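Local coordinates for lipoteichoic acid primase (Listeria monocytogenes, PDB 4UOP), which belongs to the sulfatase family of the alkaline phosphatase-like fold and, as an extracellular catalytic domain, holds a magnesium ion, at residues Glu66-Asn71 / Ser81-Leu86; Val75-Gln80 / Asn249-Val254; Arg70-Val75 / His286-Asp291. All blocks are in the same frame, centred on the assembly; numbering follows the deposited sequence.

Strand 59-65 of the central sheet ends in the loop from which contacts 1 and 3 start and which runs on into the hairpin of contact 2. Contact 1 closes a short loop by bringing 66-71 against 81-86, with only nine residues between. Contact 3, sharing R70 and N71, closes a loop of some 210 residues onto 286-291, which follows strand 277-283. Contact 2, nested inside that loop, joins hairpin 75-80 to helix 246-271 and crosses contact 1, since their segments alternate along the chain. Q69 OE1 hydrogen-bonds the backbone N of I287 and I288, while Y250 touches contacts 1 and 3. Together they tie the magnesium-side loops to the hairpin, helix 84-89 and the long helix.

Contact 1: residues Glu66-Asn71 / Ser81-Leu86; sequences ESFQRN and SITPTL. With MG (magnesium ion), chain J.
E66 OE2 is gripped from two directions: it binds the magnesium ion at 2.2 Å, and S67 OG donates to its anti lone pair at 2.7 Å. With E66 OE1 lying 2.4 Å from the magnesium ion, the carboxylate is a bidentate ligand. CG of E66 stands anti to the backbone N (chi1 177°), and the bend at chi2 then turns both oxygens to the metal. Water 1, T108, D284 and H285 complete the site, which sits just past the C-terminal end of strand 59-65, as in the alkaline phosphatase-like fold.

Two residues on, the chain turns an apolar side to 81-86. The F68 ring is met at its edge, near its own plane, by a methyl of L86, with F68 CD2 3.8 Å from L86 CD1. T83 adds its CG2 obliquely, 4.3 Å from F68 CE2. T83 occupies the N-cap position of helix 84-89 without making a capping bond; its OG1 accepts from the backbone N of N74 instead. Farther along, Q69 NE2 donates to N71 OD1 at 2.9 Å, almost straight (169°) and onto a lone pair in the carbonyl plane. This helps fix the Q69 amide, whose OE1 accepts from the backbone N of both I287 and I288. Around the pair, T83 touches V254 and D258 of helix 246-271, while L86 touches F320 of strand 319-322.

Contact 2: residues Val75-Gln80 / Asn249-Val254; sequences VKINGQ and NYFEAV
F251 pushes its ring out from helix 246-271 toward a beta-hairpin with a two-residue loop, where its CE2 lies 3.9 Å from I77 CD1 and its CZ 4.3 Å from V75 CG1. The hairpin pairs strands 76-77 and 80-81 through a type I' turn running from I77 to Q80, with N78 and G79 at the corners. Both corner residues have positive phi, which suits glycine at the second.

The meeting is wholly apolar. I77 crosses F251 at about a right angle, and its terminal methyl does the touching, approaching the ring obliquely, near CE2 and CD2. CG1 of I77 is anti to the carbonyl carbon; chi1 -56° sends it toward the helix, and the bend at chi2 (-63°) sets the terminal methyl by the ring. P239 and Y300, from loops, pack against the same isoleucine; V75 and I77 are buried, whereas N78 and G79 at the turn are exposed. On the helix, the neighbouring Y250 takes V254 CG2 over one ring face, toward the rim, 3.5 Å above the plane, and gives its hydroxyl to a hydrogen bond with S67 O near the metal site.

The turn is held by backbone bonds and by the Q80 amide: I77 N donates to Q80 O at 2.8 Å. I77 O takes two donors, Q80 N at 2.9 Å and Q80 NE2 at 2.8 Å, from opposite faces of its carbonyl plane.

Contact 3: residues Arg70-Val75 / His286-Asp291; sequences RNLTNV and HIIKTD
The loops that leave the neighbouring parallel strands 59-65 and 277-283 meet here, the first a few residues after E66 and the second directly after D284 and H285, all ligands of the magnesium ion, and L72 of the first rests on I288 of the second. L72 CD1 lies 3.7 Å from I288 CG1 and equally near I288 CB, so the methyl sits on the base of the isoleucine, while CD1 of I288 is directed elsewhere. The two side chains cross at about a right angle. L72 also packs on L247, Y250 and F251, which joins the pair to helix 246-271.

Beside them N71 and T290 approach from opposite directions. T290 CG2 lies against the N71 amide, 3.8 Å from N71 ND2 and as far from N71 OD1. At chi1 53° this methyl is anti to the carbonyl carbon of T290, directed at N71, and OG1 sits between the backbone N and that carbon. N71 OD1 is taken by Q69 NE2, while N71 ND2 and T290 OG1 each hydrogen-bond D314 OD1, and N71 ND2 also reaches D313.

In this alkaline phosphatase-like fold such loops line the metal-bearing end of the central sheet; the I288 side chain is about 12 Å from the magnesium ion. The first loop is braced from within. T73 OG1 donates to R70 O at 2.9 Å and accepts from R70 NH1 at 2.9 Å (N-H...O 143°), while T73 N adds a longer bond to R70 O at 3.2 Å from the same face of its plane. One hydroxyl thus links the arginine's head to its own carbonyl. In the second loop, K289 NZ forms a salt bridge with D228 of the second subunit.

Contact 1: residues Glu66-Asn71 / Ser81-Leu86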
ATOM      1  N   GLU B  66       8.710 -16.459   9.989  1.00 17.82           N
ATOM      2  CA  GLU B  66       8.364 -15.061  10.167  1.00 17.74           C
ATOM      3  C   GLU B  66       9.582 -14.159  10.411  1.00 18.00           C
ATOM      4  O   GLU B  66      10.352 -14.376  11.364  1.00 17.23           O
ATOM      5  CB  GLU B  66       7.381 -14.931  11.342  1.00 18.45           C
ATOM      6  CG  GLU B  66       7.005 -13.491  11.654  1.00 19.04           C
ATOM      7  CD  GLU B  66       6.370 -12.788  10.470  1.00 19.18           C
ATOM      8  OE1 GLU B  66       5.276 -13.213  10.043  1.00 19.42           O
ATOM      9  OE2 GLU B  66       6.944 -11.796   9.976  1.00 18.63           O
ATOM     10  N   SER B  67       9.756 -13.157   9.548  1.00 17.15           N
ATOM     11  CA  SER B  67      10.737 -12.078   9.741  1.00 16.79           C
ATOM     12  C   SER B  67      12.219 -12.504   9.763  1.00 16.85           C
ATOM     13  O   SER B  67      13.072 -11.713  10.174  1.00 19.22           O
ATOM     14  CB  SER B  67      10.392 -11.267  11.012  1.00 16.91           C
ATOM     15  OG  SER B  67       9.191 -10.531  10.816  1.00 17.60           O
ATOM     16  N   PHE B  68      12.529 -13.706   9.267  1.00 17.11           N
ATOM     17  CA  PHE B  68      13.918 -14.128   9.045  1.00 17.64           C
ATOM     18  C   PHE B  68      14.488 -13.411   7.798  1.00 18.79           C
ATOM     19  O   PHE B  68      13.849 -13.412   6.740  1.00 18.59           O
ATOM     20  CB  PHE B  68      14.012 -15.640   8.820  1.00 17.78           C
ATOM     21  CG  PHE B  68      14.038 -16.483  10.079  1.00 17.82           C
ATOM     22  CD1 PHE B  68      13.046 -16.374  11.038  1.00 17.21           C
ATOM     23  CD2 PHE B  68      15.026 -17.448  10.263  1.00 18.81           C
ATOM     24  CE1 PHE B  68      13.061 -17.180  12.172  1.00 17.19           C
ATOM     25  CE2 PHE B  68      15.045 -18.259  11.392  1.00 18.98           C
ATOM     26  CZ  PHE B  68      14.045 -18.138  12.336  1.00 18.02           C
ATOM     27  N   GLN B  69      15.680 -12.825   7.922  1.00 18.31           N
ATOM     28  CA  GLN B  69      16.372 -12.208   6.783  1.00 17.18           C
ATOM     29  C   GLN B  69      17.802 -12.709   6.734  1.00 17.44           C
ATOM     30  O   GLN B  69      18.450 -12.900   7.766  1.00 16.71           O
ATOM     31  CB  GLN B  69      16.323 -10.678   6.835  1.00 18.44           C
ATOM     32  CG  GLN B  69      16.933 -10.052   8.082  1.00 18.31           C
ATOM     33  CD  GLN B  69      16.505  -8.609   8.237  1.00 18.31           C
ATOM     34  OE1 GLN B  69      15.381  -8.340   8.646  1.00 19.43           O
ATOM     35  NE2 GLN B  69      17.397  -7.670   7.894  1.00 17.87           N
ATOM     36  N   ARG B  70      18.303 -12.904   5.523  1.00 15.88           N
ATOM     37  CA  ARG B  70      19.581 -13.573   5.331  1.00 16.32           C
ATOM     38  C   ARG B  70      20.751 -12.882   6.018  1.00 16.87           C
ATOM     39  O   ARG B  70      21.640 -13.569   6.527  1.00 18.48           O
ATOM     40  CB  ARG B  70      19.885 -13.773   3.844  1.00 16.54           C
ATOM     41  CG  ARG B  70      21.064 -14.695   3.570  1.00 17.24           C
ATOM     42  CD  ARG B  70      20.931 -16.010   4.310  1.00 19.07           C
ATOM     43  NE  ARG B  70      21.873 -17.040   3.876  1.00 20.65           N
ATOM     44  CZ  ARG B  70      22.224 -18.106   4.603  1.00 23.34           C
ATOM     45  NH1 ARG B  70      21.768 -18.271   5.852  1.00 23.49           N
ATOM     46  NH2 ARG B  70      23.056 -19.010   4.089  1.00 24.07           N
ATOM     47  N   ASN B  71      20.769 -11.549   6.039  1.00 16.40           N
ATOM     48  CA  ASN B  71      21.893 -10.827   6.665  1.00 17.36           C
ATOM     49  C   ASN B  71      21.849 -10.821   8.198  1.00 18.73           C
ATOM     50  O   ASN B  71      22.763 -10.297   8.858  1.00 17.93           O
ATOM     51  CB  ASN B  71      22.076  -9.423   6.081  1.00 17.99           C
ATOM     52  CG  ASN B  71      20.923  -8.480   6.357  1.00 17.88           C
ATOM     53  OD1 ASN B  71      20.066  -8.716   7.205  1.00 18.66           O
ATOM     54  ND2 ASN B  71      20.916  -7.371   5.642  1.00 19.53           N
ATOM     55  N   SER B  81      25.609 -19.083  18.508  1.00 29.77           N
ATOM     56  CA  SER B  81      24.973 -19.082  17.189  1.00 29.24           C
ATOM     57  C   SER B  81      23.514 -18.694  17.310  1.00 28.19           C
ATOM     58  O   SER B  81      22.789 -19.238  18.140  1.00 28.53           O
ATOM     59  CB  SER B  81      25.065 -20.458  16.537  1.00 30.82           C
ATOM     60  OG  SER B  81      26.391 -20.727  16.144  1.00 34.11           O
ATOM     61  N   ILE B  82      23.072 -17.781  16.459  1.00 25.53           N
ATOM     62  CA  ILE B  82      21.681 -17.350  16.476  1.00 24.94           C
ATOM     63  C   ILE B  82      20.796 -18.353  15.739  1.00 23.51           C
ATOM     64  O   ILE B  82      19.706 -18.669  16.211  1.00 22.85           O
ATOM     65  CB  ILE B  82      21.525 -15.940  15.867  1.00 25.67           C
ATOM     66  CG1 ILE B  82      22.326 -14.919  16.688  1.00 26.69           C
ATOM     67  CG2 ILE B  82      20.059 -15.522  15.786  1.00 26.36           C
ATOM     68  CD1 ILE B  82      21.910 -14.805  18.142  1.00 27.71           C
ATOM     69  N   THR B  83      21.254 -18.842  14.582  1.00 22.17           N
ATOM     70  CA  THR B  83      20.482 -19.799  13.798  1.00 21.74           C
ATOM     71  C   THR B  83      21.272 -21.075  13.517  1.00 21.57           C
ATOM     72  O   THR B  83      21.516 -21.399  12.357  1.00 20.96           O
ATOM     73  CB  THR B  83      20.027 -19.194  12.438  1.00 21.59           C
ATOM     74  OG1 THR B  83      21.168 -18.815  11.672  1.00 21.80           O
ATOM     75  CG2 THR B  83      19.131 -17.982  12.633  1.00 22.09           C
ATOM     76  N   PRO B  84      21.643 -21.825  14.564  1.00 20.89           N
ATOM     77  CA  PRO B  84      22.386 -23.066  14.338  1.00 21.43           C
ATOM     78  C   PRO B  84      21.645 -24.119  13.488  1.00 20.87           C
ATOM     79  O   PRO B  84      22.299 -24.844  12.759  1.00 20.24           O
ATOM     80  CB  PRO B  84      22.665 -23.595  15.755  1.00 21.62           C
ATOM     81  CG  PRO B  84      21.615 -22.961  16.604  1.00 22.46           C
ATOM     82  CD  PRO B  84      21.323 -21.626  15.989  1.00 21.66           C
ATOM     83  N   THR B  85      20.317 -24.198  13.563  1.00 20.57           N
ATOM     84  CA  THR B  85      19.561 -25.136  12.700  1.00 21.27           C
ATOM     85  C   THR B  85      19.798 -24.799  11.236  1.00 21.38           C
ATOM     86  O   THR B  85      20.136 -25.683  10.449  1.00 22.34           O
ATOM     87  CB  THR B  85      18.044 -25.135  13.007  1.00 20.84           C
ATOM     88  OG1 THR B  85      17.832 -25.557  14.350  1.00 21.03           O
ATOM     89  CG2 THR B  85      17.264 -26.082  12.081  1.00 20.83           C
ATOM     90  N   LEU B  86      19.630 -23.538  10.860  1.00 21.45           N
ATOM     91  CA  LEU B  86      19.811 -23.135   9.454  1.00 21.81           C
ATOM     92  C   LEU B  86      21.263 -23.294   9.039  1.00 21.64           C
ATOM     93  O   LEU B  86      21.547 -23.729   7.942  1.00 21.56           O
ATOM     94  CB  LEU B  86      19.348 -21.696   9.210  1.00 22.15           C
ATOM     95  CG  LEU B  86      17.861 -21.385   9.413  1.00 22.94           C
ATOM     96  CD1 LEU B  86      17.546 -19.959   8.940  1.00 24.58           C
ATOM     97  CD2 LEU B  86      16.971 -22.397   8.724  1.00 24.19           C
TER
HETATM   98 MG    MG J1616       5.579 -11.631   8.316  1.00 10.93          MG
HETATM   99  O   HOH W   1       4.744  -9.829   9.299  1.00 21.74           O

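Contact 2: residues Val75-Gln80 / Asn249-Val254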
ATOM      1  N   VAL B  75      24.799 -15.826  12.258  1.00 25.03           N
ATOM      2  CA  VAL B  75      25.442 -14.810  13.079  1.00 27.04           C
ATOM      3  C   VAL B  75      25.786 -15.451  14.416  1.00 28.14           C
ATOM      4  O   VAL B  75      25.054 -16.310  14.895  1.00 26.53           O
ATOM      5  CB  VAL B  75      24.479 -13.605  13.275  1.00 27.10           C
ATOM      6  CG1 VAL B  75      24.797 -12.812  14.534  1.00 26.93           C
ATOM      7  CG2 VAL B  75      24.517 -12.698  12.045  1.00 27.73           C
ATOM      8  N   LYS B  76      26.913 -15.045  14.998  1.00 31.04           N
ATOM      9  CA  LYS B  76      27.290 -15.463  16.349  1.00 32.62           C
ATOM     10  C   LYS B  76      27.395 -14.233  17.240  1.00 32.94           C
ATOM     11  O   LYS B  76      28.007 -13.240  16.850  1.00 32.41           O
ATOM     12  CB  LYS B  76      28.637 -16.180  16.338  1.00 35.47           C
ATOM     13  CG  LYS B  76      28.580 -17.612  15.863  1.00 39.27           C
ATOM     14  CD  LYS B  76      29.965 -18.235  15.890  1.00 42.22           C
ATOM     15  CE  LYS B  76      29.928 -19.686  15.449  1.00 44.94           C
ATOM     16  NZ  LYS B  76      29.135 -20.541  16.373  1.00 47.61           N
ATOM     17  N   ILE B  77      26.781 -14.298  18.420  1.00 34.22           N
ATOM     18  CA  ILE B  77      26.873 -13.239  19.421  1.00 37.59           C
ATOM     19  C   ILE B  77      27.715 -13.789  20.570  1.00 40.42           C
ATOM     20  O   ILE B  77      27.253 -14.650  21.313  1.00 37.49           O
ATOM     21  CB  ILE B  77      25.482 -12.832  19.964  1.00 38.78           C
ATOM     22  CG1 ILE B  77      24.537 -12.401  18.836  1.00 39.14           C
ATOM     23  CG2 ILE B  77      25.610 -11.723  20.998  1.00 38.84           C
ATOM     24  CD1 ILE B  77      24.975 -11.180  18.059  1.00 41.12           C
ATOM     25  N   ASN B  78      28.957 -13.318  20.685  1.00 45.63           N
ATOM     26  CA  ASN B  78      29.904 -13.815  21.691  1.00 47.96           C
ATOM     27  C   ASN B  78      29.991 -15.338  21.686  1.00 44.71           C
ATOM     28  O   ASN B  78      29.815 -15.985  22.714  1.00 46.46           O
ATOM     29  CB  ASN B  78      29.527 -13.313  23.101  1.00 51.36           C
ATOM     30  CG  ASN B  78      29.654 -11.807  23.251  1.00 53.87           C
ATOM     31  OD1 ASN B  78      30.313 -11.139  22.456  1.00 57.26           O
ATOM     32  ND2 ASN B  78      29.024 -11.263  24.290  1.00 56.97           N
ATOM     33  N   GLY B  79      30.219 -15.906  20.508  1.00 42.26           N
ATOM     34  CA  GLY B  79      30.294 -17.355  20.347  1.00 39.92           C
ATOM     35  C   GLY B  79      28.967 -18.104  20.296  1.00 36.92           C
ATOM     36  O   GLY B  79      28.961 -19.300  20.023  1.00 39.84           O
ATOM     37  N   GLN B  80      27.847 -17.426  20.552  1.00 34.70           N
ATOM     38  CA  GLN B  80      26.526 -18.077  20.554  1.00 32.84           C
ATOM     39  C   GLN B  80      25.856 -17.951  19.172  1.00 31.23           C
ATOM     40  O   GLN B  80      25.560 -16.838  18.727  1.00 30.36           O
ATOM     41  CB  GLN B  80      25.619 -17.440  21.607  1.00 34.71           C
ATOM     42  CG  GLN B  80      26.174 -17.397  23.032  1.00 34.69           C
ATOM     43  CD  GLN B  80      25.505 -16.331  23.882  1.00 34.43           C
ATOM     44  OE1 GLN B  80      24.545 -16.607  24.595  1.00 35.03           O
ATOM     45  NE2 GLN B  80      25.986 -15.092  23.779  1.00 35.44           N
ATOM     46  N   ASN B 249      16.034  -8.223  21.035  1.00 19.52           N
ATOM     47  CA  ASN B 249      14.824  -9.014  21.143  1.00 20.62           C
ATOM     48  C   ASN B 249      14.616  -9.852  19.882  1.00 19.35           C
ATOM     49  O   ASN B 249      14.192 -11.000  19.971  1.00 18.60           O
ATOM     50  CB  ASN B 249      13.612  -8.128  21.404  1.00 21.97           C
ATOM     51  CG  ASN B 249      13.699  -7.417  22.750  1.00 25.17           C
ATOM     52  OD1 ASN B 249      14.345  -7.901  23.671  1.00 28.34           O
ATOM     53  ND2 ASN B 249      13.065  -6.271  22.854  1.00 26.79           N
ATOM     54  N   TYR B 250      14.951  -9.272  18.739  1.00 18.87           N
ATOM     55  CA  TYR B 250      14.869  -9.960  17.451  1.00 18.51           C
ATOM     56  C   TYR B 250      15.741 -11.196  17.471  1.00 18.35           C
ATOM     57  O   TYR B 250      15.284 -12.275  17.136  1.00 17.46           O
ATOM     58  CB  TYR B 250      15.299  -9.035  16.324  1.00 18.30           C
ATOM     59  CG  TYR B 250      15.329  -9.695  14.971  1.00 19.05           C
ATOM     60  CD1 TYR B 250      14.153  -9.901  14.249  1.00 19.39           C
ATOM     61  CD2 TYR B 250      16.518 -10.111  14.419  1.00 18.60           C
ATOM     62  CE1 TYR B 250      14.171 -10.499  13.003  1.00 18.62           C
ATOM     63  CE2 TYR B 250      16.550 -10.711  13.174  1.00 18.95           C
ATOM     64  CZ  TYR B 250      15.376 -10.889  12.470  1.00 18.80           C
ATOM     65  OH  TYR B 250      15.427 -11.494  11.238  1.00 19.23           O
ATOM     66  N   PHE B 251      16.978 -11.055  17.937  1.00 19.22           N
ATOM     67  CA  PHE B 251      17.885 -12.200  18.018  1.00 19.70           C
ATOM     68  C   PHE B 251      17.398 -13.317  18.956  1.00 19.22           C
ATOM     69  O   PHE B 251      17.557 -14.499  18.642  1.00 18.05           O
ATOM     70  CB  PHE B 251      19.294 -11.765  18.433  1.00 20.59           C
ATOM     71  CG  PHE B 251      20.111 -11.120  17.339  1.00 21.40           C
ATOM     72  CD1 PHE B 251      20.065 -11.557  16.017  1.00 21.86           C
ATOM     73  CD2 PHE B 251      20.975 -10.082  17.656  1.00 22.98           C
ATOM     74  CE1 PHE B 251      20.845 -10.958  15.051  1.00 22.21           C
ATOM     75  CE2 PHE B 251      21.747  -9.473  16.687  1.00 22.51           C
ATOM     76  CZ  PHE B 251      21.682  -9.907  15.380  1.00 22.79           C
ATOM     77  N   GLU B 252      16.818 -12.970  20.108  1.00 18.69           N
ATOM     78  CA  GLU B 252      16.244 -13.989  20.997  1.00 20.68           C
ATOM     79  C   GLU B 252      15.091 -14.732  20.301  1.00 19.34           C
ATOM     80  O   GLU B 252      14.955 -15.945  20.428  1.00 18.19           O
ATOM     81  CB  GLU B 252      15.684 -13.389  22.284  1.00 22.55           C
ATOM     82  CG  GLU B 252      16.689 -12.637  23.128  1.00 24.66           C
ATOM     83  CD  GLU B 252      17.636 -13.527  23.917  1.00 27.93           C
ATOM     84  OE1 GLU B 252      17.569 -14.783  23.836  1.00 28.14           O
ATOM     85  OE2 GLU B 252      18.455 -12.932  24.653  1.00 30.64           O
ATOM     86  N   ALA B 253      14.262 -13.988  19.584  1.00 18.98           N
ATOM     87  CA  ALA B 253      13.072 -14.564  18.947  1.00 18.68           C
ATOM     88  C   ALA B 253      13.449 -15.443  17.769  1.00 18.99           C
ATOM     89  O   ALA B 253      12.896 -16.535  17.612  1.00 18.88           O
ATOM     90  CB  ALA B 253      12.122 -13.480  18.495  1.00 19.08           C
ATOM     91  N   VAL B 254      14.384 -14.979  16.957  1.00 18.11           N
ATOM     92  CA  VAL B 254      14.866 -15.779  15.824  1.00 19.26           C
ATOM     93  C   VAL B 254      15.553 -17.053  16.332  1.00 18.78           C
ATOM     94  O   VAL B 254      15.363 -18.126  15.774  1.00 18.20           O
ATOM     95  CB  VAL B 254      15.796 -14.948  14.930  1.00 20.33           C
ATOM     96  CG1 VAL B 254      16.590 -15.833  13.986  1.00 22.72           C
ATOM     97  CG2 VAL B 254      14.974 -13.915  14.164  1.00 21.22           C
TER

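Contact 3: residues Arg70-Val75 / His286-Asp291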
ATOM      1  N   ARG B  70      18.303 -12.904   5.523  1.00 15.88           N
ATOM      2  CA  ARG B  70      19.581 -13.573   5.331  1.00 16.32           C
ATOM      3  C   ARG B  70      20.751 -12.882   6.018  1.00 16.87           C
ATOM      4  O   ARG B  70      21.640 -13.569   6.527  1.00 18.48           O
ATOM      5  CB  ARG B  70      19.885 -13.773   3.844  1.00 16.54           C
ATOM      6  CG  ARG B  70      21.064 -14.695   3.570  1.00 17.24           C
ATOM      7  CD  ARG B  70      20.931 -16.010   4.310  1.00 19.07           C
ATOM      8  NE  ARG B  70      21.873 -17.040   3.876  1.00 20.65           N
ATOM      9  CZ  ARG B  70      22.224 -18.106   4.603  1.00 23.34           C
ATOM     10  NH1 ARG B  70      21.768 -18.271   5.852  1.00 23.49           N
ATOM     11  NH2 ARG B  70      23.056 -19.010   4.089  1.00 24.07           N
ATOM     12  N   ASN B  71      20.769 -11.549   6.039  1.00 16.40           N
ATOM     13  CA  ASN B  71      21.893 -10.827   6.665  1.00 17.36           C
ATOM     14  C   ASN B  71      21.849 -10.821   8.198  1.00 18.73           C
ATOM     15  O   ASN B  71      22.763 -10.297   8.858  1.00 17.93           O
ATOM     16  CB  ASN B  71      22.076  -9.423   6.081  1.00 17.99           C
ATOM     17  CG  ASN B  71      20.923  -8.480   6.357  1.00 17.88           C
ATOM     18  OD1 ASN B  71      20.066  -8.716   7.205  1.00 18.66           O
ATOM     19  ND2 ASN B  71      20.916  -7.371   5.642  1.00 19.53           N
ATOM     20  N   LEU B  72      20.810 -11.417   8.770  1.00 18.72           N
ATOM     21  CA  LEU B  72      20.786 -11.689  10.215  1.00 19.79           C
ATOM     22  C   LEU B  72      20.585 -13.175  10.510  1.00 20.78           C
ATOM     23  O   LEU B  72      19.894 -13.545  11.446  1.00 25.31           O
ATOM     24  CB  LEU B  72      19.708 -10.833  10.886  1.00 19.90           C
ATOM     25  CG  LEU B  72      19.919  -9.318  10.768  1.00 20.38           C
ATOM     26  CD1 LEU B  72      18.701  -8.572  11.282  1.00 20.33           C
ATOM     27  CD2 LEU B  72      21.163  -8.866  11.528  1.00 21.94           C
ATOM     28  N   THR B  73      21.156 -14.024   9.672  1.00 20.22           N
ATOM     29  CA  THR B  73      21.254 -15.440   9.940  1.00 21.20           C
ATOM     30  C   THR B  73      22.719 -15.810   9.870  1.00 22.09           C
ATOM     31  O   THR B  73      23.534 -15.041   9.358  1.00 21.52           O
ATOM     32  CB  THR B  73      20.463 -16.296   8.937  1.00 21.96           C
ATOM     33  OG1 THR B  73      21.032 -16.145   7.634  1.00 22.37           O
ATOM     34  CG2 THR B  73      18.992 -15.904   8.922  1.00 22.02           C
ATOM     35  N   ASN B  74      23.064 -16.981  10.400  1.00 23.35           N
ATOM     36  CA  ASN B  74      24.462 -17.411  10.481  1.00 24.48           C
ATOM     37  C   ASN B  74      25.333 -16.358  11.169  1.00 25.28           C
ATOM     38  O   ASN B  74      26.439 -16.034  10.721  1.00 27.28           O
ATOM     39  CB  ASN B  74      25.001 -17.787   9.088  1.00 27.97           C
ATOM     40  CG  ASN B  74      25.985 -18.951   9.141  1.00 30.54           C
ATOM     41  OD1 ASN B  74      26.710 -19.117  10.121  1.00 32.50           O
ATOM     42  ND2 ASN B  74      25.998 -19.775   8.094  1.00 32.62           N
ATOM     43  N   VAL B  75      24.799 -15.826  12.258  1.00 25.03           N
ATOM     44  CA  VAL B  75      25.442 -14.810  13.079  1.00 27.04           C
ATOM     45  C   VAL B  75      25.786 -15.451  14.416  1.00 28.14           C
ATOM     46  O   VAL B  75      25.054 -16.310  14.895  1.00 26.53           O
ATOM     47  CB  VAL B  75      24.479 -13.605  13.275  1.00 27.10           C
ATOM     48  CG1 VAL B  75      24.797 -12.812  14.534  1.00 26.93           C
ATOM     49  CG2 VAL B  75      24.517 -12.698  12.045  1.00 27.73           C
ATOM     50  N   HIS B 286      12.003  -9.421   5.302  1.00 17.34           N
ATOM     51  CA  HIS B 286      12.882  -8.816   6.282  1.00 18.13           C
ATOM     52  C   HIS B 286      12.066  -7.971   7.231  1.00 17.42           C
ATOM     53  O   HIS B 286      10.925  -7.612   6.947  1.00 16.19           O
ATOM     54  CB  HIS B 286      13.945  -7.964   5.614  1.00 18.85           C
ATOM     55  CG  HIS B 286      13.494  -6.582   5.292  1.00 20.22           C
ATOM     56  ND1 HIS B 286      12.596  -6.308   4.283  1.00 21.53           N
ATOM     57  CD2 HIS B 286      13.810  -5.389   5.848  1.00 22.14           C
ATOM     58  CE1 HIS B 286      12.385  -5.006   4.225  1.00 23.03           C
ATOM     59  NE2 HIS B 286      13.106  -4.425   5.171  1.00 23.30           N
ATOM     60  N   ILE B 287      12.662  -7.669   8.371  1.00 18.46           N
ATOM     61  CA  ILE B 287      12.013  -6.790   9.321  1.00 20.07           C
ATOM     62  C   ILE B 287      12.950  -5.704   9.865  1.00 20.95           C
ATOM     63  O   ILE B 287      12.477  -4.656  10.288  1.00 21.77           O
ATOM     64  CB  ILE B 287      11.352  -7.609  10.466  1.00 21.18           C
ATOM     65  CG1 ILE B 287      10.318  -6.773  11.225  1.00 23.18           C
ATOM     66  CG2 ILE B 287      12.398  -8.177  11.409  1.00 22.16           C
ATOM     67  CD1 ILE B 287       9.253  -6.148  10.345  1.00 24.13           C
ATOM     68  N   ILE B 288      14.258  -5.947   9.843  1.00 21.24           N
ATOM     69  CA  ILE B 288      15.238  -4.993  10.370  1.00 22.90           C
ATOM     70  C   ILE B 288      15.863  -4.230   9.204  1.00 23.16           C
ATOM     71  O   ILE B 288      16.464  -4.825   8.299  1.00 21.51           O
ATOM     72  CB  ILE B 288      16.339  -5.723  11.162  1.00 22.77           C
ATOM     73  CG1 ILE B 288      15.742  -6.626  12.264  1.00 23.80           C
ATOM     74  CG2 ILE B 288      17.353  -4.721  11.704  1.00 23.99           C
ATOM     75  CD1 ILE B 288      14.975  -5.913  13.375  1.00 24.66           C
ATOM     76  N   LYS B 289      15.695  -2.913   9.203  1.00 24.19           N
ATOM     77  CA  LYS B 289      16.383  -2.066   8.235  1.00 27.11           C
ATOM     78  C   LYS B 289      17.795  -1.848   8.758  1.00 26.35           C
ATOM     79  O   LYS B 289      18.004  -1.044   9.684  1.00 25.11           O
ATOM     80  CB  LYS B 289      15.649  -0.746   8.048  1.00 30.59           C
ATOM     81  CG  LYS B 289      14.248  -0.915   7.502  1.00 35.52           C
ATOM     82  CD  LYS B 289      13.897   0.195   6.528  1.00 41.06           C
ATOM     83  CE  LYS B 289      12.547  -0.049   5.871  1.00 44.31           C
ATOM     84  NZ  LYS B 289      11.417   0.183   6.810  1.00 45.92           N
ATOM     85  N   THR B 290      18.755  -2.583   8.204  1.00 24.33           N
ATOM     86  CA  THR B 290      20.069  -2.679   8.829  1.00 25.74           C
ATOM     87  C   THR B 290      20.846  -1.367   8.723  1.00 28.74           C
ATOM     88  O   THR B 290      21.670  -1.084   9.587  1.00 28.19           O
ATOM     89  CB  THR B 290      20.916  -3.836   8.270  1.00 25.32           C
ATOM     90  OG1 THR B 290      20.975  -3.743   6.837  1.00 25.91           O
ATOM     91  CG2 THR B 290      20.316  -5.181   8.675  1.00 25.21           C
ATOM     92  N   ASP B 291      20.591  -0.578   7.681  1.00 30.67           N
ATOM     93  CA  ASP B 291      21.262   0.718   7.541  1.00 34.50           C
ATOM     94  C   ASP B 291      20.755   1.749   8.561  1.00 34.30           C
ATOM     95  O   ASP B 291      21.427   2.748   8.793  1.00 36.01           O
ATOM     96  CB  ASP B 291      21.204   1.251   6.089  1.00 38.92           C
ATOM     97  CG  ASP B 291      19.794   1.535   5.601  1.00 43.12           C
ATOM     98  OD1 ASP B 291      18.903   1.833   6.439  1.00 48.71           O
ATOM     99  OD2 ASP B 291      19.582   1.442   4.353  1.00 51.54           O
TER